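Local coordinates for protein deacetylase EF_0837 (Enterococcus faecalis, PDB 2ICS) that uses a pair of zinc ions in an amidohydrolase-type TIM barrel to deacetylate acetyl-(R)-mandelate, although with very low efficiency in vitro, at residues T289-R294 with K341-S346; F334-E339 with E355-I360. All blocks are in the same frame, centred on the assembly; numbering follows the deposited sequence.

Contact 1 of 2, residues T289-R294 with K341-S346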
loop_
_atom_site.group_PDB
_atom_site.type_symbol
_atom_site.label_atom_id
_atom_site.label_comp_id
_atom_site.label_asym_id
_atom_site.label_seq_id
_atom_site.Cartn_x
_atom_site.Cartn_y
_atom_site.Cartn_z
ATOM N N THR A 289 7.877 -2.763 -7.776
ATOM C CA THR A 289 6.882 -3.754 -7.407
ATOM C C THR A 289 5.826 -3.782 -8.512
ATOM O O THR A 289 5.321 -4.839 -8.875
ATOM C CB THR A 289 6.227 -3.396 -6.059
ATOM O OG1 THR A 289 7.252 -3.174 -5.082
ATOM C CG2 THR A 289 5.334 -4.531 -5.580
HETATM N N MSE A 290 5.508 -2.609 -9.048
HETATM C CA MSE A 290 4.533 -2.494 -10.124
HETATM C C MSE A 290 5.043 -3.210 -11.387
HETATM O O MSE A 290 4.271 -3.855 -12.098
HETATM C CB MSE A 290 4.266 -1.016 -10.420
HETATM C CG MSE A 290 3.605 -0.272 -9.255
HETATM SE SE MSE A 290 3.699 1.661 -9.428
HETATM C CE MSE A 290 2.503 1.883 -10.926
ATOM N N GLU A 291 6.344 -3.094 -11.652
ATOM C CA GLU A 291 6.945 -3.737 -12.813
ATOM C C GLU A 291 6.925 -5.255 -12.643
ATOM O O GLU A 291 6.950 -5.996 -13.624
ATOM C CB GLU A 291 8.387 -3.254 -13.007
ATOM C CG GLU A 291 8.508 -1.747 -13.169
ATOM C CD GLU A 291 9.939 -1.268 -13.081
ATOM O OE1 GLU A 291 10.741 -1.934 -12.395
ATOM O OE2 GLU A 291 10.257 -0.220 -13.685
ATOM N N LYS A 292 6.882 -5.719 -11.396
ATOM C CA LYS A 292 6.841 -7.158 -11.149
ATOM C C LYS A 292 5.472 -7.725 -11.519
ATOM O O LYS A 292 5.373 -8.805 -12.094
ATOM C CB LYS A 292 7.176 -7.465 -9.689
ATOM C CG LYS A 292 8.645 -7.215 -9.351
ATOM C CD LYS A 292 8.974 -7.521 -7.893
ATOM C CE LYS A 292 10.440 -7.211 -7.605
ATOM N NZ LYS A 292 10.777 -7.271 -6.160
ATOM N N LEU A 293 4.405 -7.002 -11.198
ATOM C CA LEU A 293 3.081 -7.492 -11.562
ATOM C C LEU A 293 2.848 -7.295 -13.051
ATOM O O LEU A 293 1.982 -7.933 -13.647
ATOM C CB LEU A 293 2.012 -6.788 -10.737
ATOM C CG LEU A 293 2.097 -7.459 -9.362
ATOM C CD1 LEU A 293 2.144 -6.433 -8.262
ATOM C CD2 LEU A 293 0.937 -8.428 -9.213
ATOM N N ARG A 294 3.637 -6.415 -13.657
ATOM C CA ARG A 294 3.520 -6.180 -15.085
ATOM C C ARG A 294 4.096 -7.406 -15.775
ATOM O O ARG A 294 3.499 -7.941 -16.705
ATOM C CB ARG A 294 4.301 -4.930 -15.496
ATOM C CG ARG A 294 4.421 -4.742 -17.010
ATOM C CD ARG A 294 3.069 -4.840 -17.693
ATOM N NE ARG A 294 3.164 -4.673 -19.140
ATOM C CZ ARG A 294 2.385 -5.303 -20.015
ATOM N NH1 ARG A 294 1.453 -6.152 -19.592
ATOM N NH2 ARG A 294 2.534 -5.083 -21.315
ATOM N N LYS A 341 15.119 -5.368 -17.593
ATOM C CA LYS A 341 15.536 -5.164 -16.212
ATOM C C LYS A 341 15.301 -6.465 -15.457
ATOM O O LYS A 341 14.279 -7.126 -15.657
ATOM C CB LYS A 341 14.698 -4.045 -15.592
ATOM C CG LYS A 341 14.978 -3.729 -14.135
ATOM C CD LYS A 341 13.969 -2.696 -13.644
ATOM C CE LYS A 341 14.213 -2.281 -12.206
ATOM N NZ LYS A 341 13.187 -1.293 -11.744
ATOM N N THR A 342 16.250 -6.842 -14.606
ATOM C CA THR A 342 16.113 -8.066 -13.828
ATOM C C THR A 342 15.319 -7.777 -12.564
ATOM O O THR A 342 15.556 -6.777 -11.884
ATOM C CB THR A 342 17.484 -8.644 -13.433
ATOM O OG1 THR A 342 18.192 -9.038 -14.614
ATOM C CG2 THR A 342 17.306 -9.861 -12.535
ATOM N N LEU A 343 14.369 -8.652 -12.259
ATOM C CA LEU A 343 13.532 -8.486 -11.080
ATOM C C LEU A 343 13.611 -9.744 -10.245
ATOM O O LEU A 343 13.491 -10.849 -10.764
ATOM C CB LEU A 343 12.078 -8.225 -11.492
ATOM C CG LEU A 343 11.815 -7.008 -12.385
ATOM C CD1 LEU A 343 10.363 -7.021 -12.840
ATOM C CD2 LEU A 343 12.123 -5.732 -11.637
ATOM N N THR A 344 13.814 -9.569 -8.945
ATOM C CA THR A 344 13.927 -10.695 -8.022
ATOM C C THR A 344 12.840 -10.607 -6.957
ATOM O O THR A 344 12.601 -9.536 -6.403
ATOM C CB THR A 344 15.294 -10.677 -7.312
ATOM O OG1 THR A 344 16.327 -10.475 -8.282
ATOM C CG2 THR A 344 15.535 -11.988 -6.585
ATOM N N ASP A 345 12.186 -11.724 -6.661
ATOM C CA ASP A 345 11.151 -11.691 -5.640
ATOM C C ASP A 345 11.737 -12.003 -4.270
ATOM O O ASP A 345 12.956 -12.032 -4.103
ATOM C CB ASP A 345 10.010 -12.660 -5.969
ATOM C CG ASP A 345 10.456 -14.109 -6.017
ATOM O OD1 ASP A 345 11.555 -14.427 -5.517
ATOM O OD2 ASP A 345 9.683 -14.933 -6.546
ATOM N N SER A 346 10.865 -12.240 -3.297
ATOM C CA SER A 346 11.281 -12.516 -1.927
ATOM C C SER A 346 11.938 -13.875 -1.734
ATOM O O SER A 346 12.605 -14.103 -0.728
ATOM C CB SER A 346 10.078 -12.419 -0.985
ATOM O OG SER A 346 9.431 -11.164 -1.097
#
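Glu291 and Lys341 reach each other because their first torsions send two extended chains across the gap: CG of Glu291 stands anti to its carbonyl carbon, that of Lys341 anti to its backbone N (chi1 178°). The setting is a helix laid almost square (94°) across the end of a beta-hairpin strand in a TIM-barrel amidohydrolase. The two side chains cross at about a right angle, and Lys341 NZ meets the syn lone pair of Glu291 OE1 at 2.6 Å, a salt bridge in a largely buried contact. The second carboxylate oxygen, OE2, accepts from the backbone N of Ile357 on the other hairpin strand, which helps fix the turn of the carboxylate. Between the two polar links lies Leu343, whose CD1 rests 3.6 Å from Glu291 O and 3.9 Å from CG of Lys292. The straight chain of Lys292 passes this leucine obliquely, while Phe253 of helix 253-261 touches both. The ammonium group of Lys292 is held by two backbone carbonyls, one of them Pro282 O; at the other, Lys292 NZ lies 2.9 Å from Thr344 O, 32° out of the carbonyl plane.

Contact 2 of 2, residues F334-E339 with E355-I360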
loop_
_atom_site.group_PDB
_atom_site.type_symbol
_atom_site.label_atom_id
_atom_site.label_comp_id
_atom_site.label_asym_id
_atom_site.label_seq_id
_atom_site.Cartn_x
_atom_site.Cartn_y
_atom_site.Cartn_z
ATOM N N PHE A 334 4.721 10.414 -14.808
ATOM C CA PHE A 334 5.735 9.423 -15.121
ATOM C C PHE A 334 5.824 9.017 -16.582
ATOM O O PHE A 334 5.039 9.456 -17.423
ATOM C CB PHE A 334 5.431 8.175 -14.297
ATOM C CG PHE A 334 4.046 7.629 -14.536
ATOM C CD1 PHE A 334 3.820 6.671 -15.523
ATOM C CD2 PHE A 334 2.957 8.126 -13.821
ATOM C CE1 PHE A 334 2.526 6.216 -15.797
ATOM C CE2 PHE A 334 1.660 7.680 -14.088
ATOM C CZ PHE A 334 1.443 6.726 -15.076
ATOM N N THR A 335 6.789 8.143 -16.857
ATOM C CA THR A 335 7.009 7.609 -18.189
ATOM C C THR A 335 7.056 6.094 -18.071
ATOM O O THR A 335 7.317 5.553 -16.999
ATOM C CB THR A 335 8.367 8.053 -18.791
ATOM O OG1 THR A 335 9.431 7.573 -17.960
ATOM C CG2 THR A 335 8.450 9.569 -18.914
ATOM N N ILE A 336 6.793 5.421 -19.186
ATOM C CA ILE A 336 6.833 3.970 -19.258
ATOM C C ILE A 336 7.691 3.688 -20.484
ATOM O O ILE A 336 7.376 4.144 -21.583
ATOM C CB ILE A 336 5.424 3.368 -19.448
ATOM C CG1 ILE A 336 4.563 3.667 -18.218
ATOM C CG2 ILE A 336 5.522 1.867 -19.662
ATOM C CD1 ILE A 336 3.145 3.151 -18.320
ATOM N N GLN A 337 8.779 2.950 -20.300
ATOM C CA GLN A 337 9.672 2.673 -21.415
ATOM C C GLN A 337 10.109 1.223 -21.563
ATOM O O GLN A 337 10.248 0.485 -20.585
ATOM C CB GLN A 337 10.900 3.580 -21.308
ATOM C CG GLN A 337 10.560 5.053 -21.503
ATOM C CD GLN A 337 11.711 5.980 -21.174
ATOM O OE1 GLN A 337 11.623 7.190 -21.394
ATOM N NE2 GLN A 337 12.795 5.425 -20.641
ATOM N N ALA A 338 10.319 0.822 -22.811
ATOM C CA ALA A 338 10.744 -0.530 -23.121
ATOM C C ALA A 338 12.239 -0.656 -22.862
ATOM O O ALA A 338 13.057 -0.075 -23.573
ATOM C CB ALA A 338 10.428 -0.852 -24.574
ATOM N N GLU A 339 12.587 -1.406 -21.825
ATOM C CA GLU A 339 13.977 -1.618 -21.467
ATOM C C GLU A 339 14.046 -2.778 -20.486
ATOM O O GLU A 339 13.370 -2.775 -19.455
ATOM C CB GLU A 339 14.563 -0.353 -20.836
ATOM C CG GLU A 339 16.075 -0.394 -20.673
ATOM C CD GLU A 339 16.658 0.955 -20.294
ATOM O OE1 GLU A 339 16.384 1.943 -21.011
ATOM O OE2 GLU A 339 17.396 1.028 -19.287
ATOM N N GLU A 355 9.399 -3.771 -19.535
ATOM C CA GLU A 355 8.935 -2.393 -19.402
ATOM C C GLU A 355 9.189 -1.816 -18.007
ATOM O O GLU A 355 8.987 -2.487 -16.992
ATOM C CB GLU A 355 7.444 -2.322 -19.746
ATOM C CG GLU A 355 7.074 -3.114 -21.002
ATOM C CD GLU A 355 5.618 -2.957 -21.407
ATOM O OE1 GLU A 355 4.723 -3.224 -20.581
ATOM O OE2 GLU A 355 5.366 -2.569 -22.564
ATOM N N GLN A 356 9.629 -0.562 -17.972
ATOM C CA GLN A 356 9.931 0.124 -16.722
ATOM C C GLN A 356 9.097 1.392 -16.556
ATOM O O GLN A 356 8.949 2.176 -17.499
ATOM C CB GLN A 356 11.416 0.496 -16.674
ATOM C CG GLN A 356 12.374 -0.680 -16.555
ATOM C CD GLN A 356 13.832 -0.249 -16.640
ATOM O OE1 GLN A 356 14.249 0.697 -15.972
ATOM N NE2 GLN A 356 14.613 -0.947 -17.459
ATOM N N ILE A 357 8.553 1.593 -15.357
ATOM C CA ILE A 357 7.762 2.784 -15.087
ATOM C C ILE A 357 8.610 3.692 -14.196
ATOM O O ILE A 357 9.222 3.226 -13.233
ATOM C CB ILE A 357 6.406 2.424 -14.411
ATOM C CG1 ILE A 357 5.576 3.693 -14.208
ATOM C CG2 ILE A 357 6.640 1.684 -13.094
ATOM C CD1 ILE A 357 4.114 3.428 -13.874
ATOM N N ARG A 358 8.662 4.981 -14.532
ATOM C CA ARG A 358 9.481 5.932 -13.781
ATOM C C ARG A 358 8.836 7.290 -13.536
ATOM O O ARG A 358 8.490 7.999 -14.475
ATOM C CB ARG A 358 10.802 6.175 -14.518
ATOM C CG ARG A 358 11.571 4.923 -14.873
ATOM C CD ARG A 358 12.697 5.240 -15.837
ATOM N NE ARG A 358 13.401 4.036 -16.267
ATOM C CZ ARG A 358 14.400 4.031 -17.144
ATOM N NH1 ARG A 358 14.813 5.171 -17.687
ATOM N NH2 ARG A 358 14.991 2.889 -17.473
ATOM N N PRO A 359 8.690 7.683 -12.264
ATOM C CA PRO A 359 8.089 8.984 -11.964
ATOM C C PRO A 359 9.107 10.085 -12.260
ATOM O O PRO A 359 10.282 9.938 -11.935
ATOM C CB PRO A 359 7.779 8.881 -10.474
ATOM C CG PRO A 359 8.905 8.036 -9.970
ATOM C CD PRO A 359 8.998 6.946 -11.024
ATOM N N ILE A 360 8.669 11.171 -12.885
ATOM C CA ILE A 360 9.585 12.262 -13.184
ATOM C C ILE A 360 9.181 13.513 -12.422
ATOM O O ILE A 360 9.998 14.404 -12.199
ATOM C CB ILE A 360 9.636 12.571 -14.697
ATOM C CG1 ILE A 360 8.257 12.996 -15.193
ATOM C CG2 ILE A 360 10.143 11.352 -15.463
ATOM C CD1 ILE A 360 8.246 13.403 -16.662
#
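Phe334 faces Pro359 and Thr335 faces Arg358 at one end of an antiparallel register that runs on through Ile336 with Ile357 and Gln337 with Gln356. Backbone bonding comes first: the hydrogen-bonded pairs Thr335-Arg358 and Gln337-Gln356 each exchange two N-H...O bonds, all four 2.9 Å between N and O. Three of these donors lie in the plane of the carbonyl they meet, whereas Thr335 N is tilted 30° from that of Arg358 O. CA-H...O contacts, such as Ile336 CA to Gln356 O at 3.3 Å, add to the pairing.

Apolar packing occupies the face bearing Phe334, Ile336 and Ile357. With CG1 of Ile357 anti to its backbone N (chi1 -177°), its CD1 comes within 3.7 Å of Phe334 CD1, and CG1 lies 4.1 Å from CG1 of Ile336. Trp56 and Trp300 continue this apolar layer.

Polar groups gather on the other face. The Gln356 amide gives NE2 to Glu339 O at 3.0 Å, approaching from above the carbonyl plane, and its OE1 receives Arg358 NH2 at 2.8 Å. The Arg358 guanidinium has Gln337 NE2 over one face and Glu339 OE2 at its edge; OE2 makes a long salt bridge, 3.5 Å from Arg358 NH2, with the carboxylate and guanidinium planes 86° apart. With mostly apolar side chains on one face, apart from Glu355, which reaches Arg294, and polar ones on the other, the pair forms an antiparallel beta hairpin, part of the mixed sheet that also contains strand 51-61.

Overall arrangement
The two contacts illustrate how one strand can serve different partners along its length. Strand 331-344 pairs with strand 350-364 in contact 2 and, farther along, receives helix 286-296 in contact 1; the centres are about 13 Å apart. Contact 1 is buried and relies on long side chains spanning a helix-strand gap, with charge and carbonyl links around a leucine. Contact 2 is partly buried, buries more surface between its segments, and rests chiefly on regular backbone pairing, with a polar side-chain network on one face. A direct link joins them: Arg294 NE forms a salt bridge to Glu355 OE1, so the helix that meets strand 331-344 in contact 1 is also tied to strand 350-364.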